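Local coordinates for endoglucanase (Bacillus akibai, PDB 1UWW), which hydrolyses internal beta-1,4-glucosidic linkages of cellulose and related glucans, and is represented here by its family 28 carbohydrate-binding module, specific for non-crystalline cellulose, at residues S20-D24 with S50-S54. Sequence-based numbering, arbitrary orientation.
With CA (calcium ion), chain C.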
loop_
_atom_site.group_PDB
_atom_site.type_symbol
_atom_site.label_atom_id
_atom_site.label_comp_id
_atom_site.label_asym_id
_atom_site.label_seq_id
_atom_site.Cartn_x
_atom_site.Cartn_y
_atom_site.Cartn_z
ATOM N N SER A 20 -2.507 23.049 5.155
ATOM C CA SER A 20 -3.233 23.018 6.420
ATOM C C SER A 20 -2.227 23.025 7.580
ATOM O O SER A 20 -1.460 22.086 7.756
ATOM C CB SER A 20 -4.144 21.776 6.497
ATOM O OG SER A 20 -4.937 21.596 5.325
ATOM N N VAL A 21 -2.205 24.128 8.329
ATOM C CA VAL A 21 -1.276 24.344 9.426
ATOM C C VAL A 21 -1.936 24.363 10.823
ATOM O O VAL A 21 -1.245 24.311 11.823
ATOM C CB VAL A 21 -0.417 25.610 9.194
ATOM C CG1 VAL A 21 0.391 25.456 7.911
ATOM C CG2 VAL A 21 -1.277 26.873 9.141
ATOM N N PHE A 22 -3.242 24.475 10.895
ATOM C CA PHE A 22 -3.995 24.320 12.158
ATOM C C PHE A 22 -3.613 25.341 13.208
ATOM O O PHE A 22 -3.597 25.033 14.384
ATOM C CB PHE A 22 -3.894 22.879 12.699
ATOM C CG PHE A 22 -4.211 21.836 11.638
ATOM C CD1 PHE A 22 -5.526 21.637 11.216
ATOM C CD2 PHE A 22 -3.189 21.101 11.034
ATOM C CE1 PHE A 22 -5.800 20.714 10.230
ATOM C CE2 PHE A 22 -3.476 20.195 10.039
ATOM C CZ PHE A 22 -4.794 19.994 9.640
ATOM N N GLU A 23 -3.357 26.581 12.775
ATOM C CA GLU A 23 -2.944 27.644 13.686
ATOM C C GLU A 23 -4.039 28.663 14.010
ATOM O O GLU A 23 -3.757 29.641 14.718
ATOM C CB GLU A 23 -1.710 28.350 13.150
ATOM C CG GLU A 23 -0.485 27.447 12.993
ATOM C CD GLU A 23 -0.102 26.700 14.273
ATOM O OE1 GLU A 23 -0.264 27.225 15.416
ATOM O OE2 GLU A 23 0.419 25.568 14.140
ATOM N N ASP A 24 -5.266 28.427 13.570
ATOM C CA ASP A 24 -6.386 29.354 13.791
ATOM C C ASP A 24 -7.456 28.782 14.725
ATOM O O ASP A 24 -8.594 29.246 14.717
ATOM C CB ASP A 24 -7.021 29.759 12.446
ATOM C CG ASP A 24 -7.615 28.565 11.668
ATOM O OD1 ASP A 24 -7.620 27.428 12.188
ATOM O OD2 ASP A 24 -8.103 28.678 10.515
ATOM N N SER A 50 4.206 23.106 17.451
ATOM C CA SER A 50 3.214 23.671 16.558
ATOM C C SER A 50 1.880 23.006 16.841
ATOM O O SER A 50 1.837 21.909 17.374
ATOM C CB SER A 50 3.634 23.455 15.105
ATOM O OG SER A 50 2.761 24.119 14.188
ATOM N N ASN A 51 0.799 23.642 16.461
ATOM C CA ASN A 51 -0.510 23.057 16.628
ATOM C C ASN A 51 -0.835 22.114 15.472
ATOM O O ASN A 51 -0.491 22.378 14.325
ATOM C CB ASN A 51 -1.564 24.146 16.745
ATOM C CG ASN A 51 -1.499 24.860 18.060
ATOM O OD1 ASN A 51 -1.493 24.233 19.136
ATOM N ND2 ASN A 51 -1.421 26.176 17.996
ATOM N N ALA A 52 -1.515 21.018 15.796
ATOM C CA ALA A 52 -1.728 19.918 14.869
ATOM C C ALA A 52 -3.140 19.347 15.041
ATOM O O ALA A 52 -3.715 19.408 16.112
ATOM C CB ALA A 52 -0.709 18.865 15.137
ATOM N N LEU A 53 -3.693 18.778 13.983
ATOM C CA LEU A 53 -4.950 18.030 14.025
ATOM C C LEU A 53 -4.673 16.711 14.770
ATOM O O LEU A 53 -3.726 16.012 14.446
ATOM C CB LEU A 53 -5.402 17.732 12.608
ATOM C CG LEU A 53 -6.744 17.016 12.448
ATOM C CD1 LEU A 53 -7.891 17.893 12.896
ATOM C CD2 LEU A 53 -6.929 16.558 11.012
ATOM N N SER A 54 -5.516 16.337 15.731
ATOM C CA SER A 54 -5.231 15.212 16.630
ATOM C C SER A 54 -6.456 14.397 16.999
ATOM O O SER A 54 -7.562 14.923 17.078
ATOM C CB SER A 54 -4.515 15.764 17.876
ATOM O OG SER A 54 -4.022 14.763 18.727
HETATM CA CA CA C . 0.770 23.607 12.865
HETATM O O HOH W 1 2.129 24.544 11.190
#
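CB of L53 lies over one face of the F22 ring, 3.9 Å from its centroid and 14° off the normal, a CH-pi contact displaced toward the rim at CZ and CE1. At the ring edge, near its plane, comes N51 O. The E23 carboxylate and the N51 side-chain amide are turned 27° from each other: N51 ND2 donates to E23 OE1 (3.0 Å) on the syn side but tilted out of the carboxylate plane, while N51 N reaches the syn lone pair of E23 OE2 (3.0 Å). N51 thus binds both carboxylate oxygens, OE2 being held by the calcium as well. The hydrogen bonds and the shared calcium ion join the loop 20-24 to strand 50-58, in one of the two antiparallel sheets of the module's beta-jelly-roll sandwich; D184 of the adjacent strand 180-189 completes the metal site. The carbonyl oxygens of V21 and N51 bind the calcium ion, N51 O at 2.3 Å; E23 OE2, S50 OG and a water add further ligands. S50 turns its hydroxyl onto the metal by setting OG opposite the backbone N (chi1 -174°), 2.8 Å from E23 OE2 as two ligands of one ion. I44 of strand 43-47 touches F22, N51 and L53.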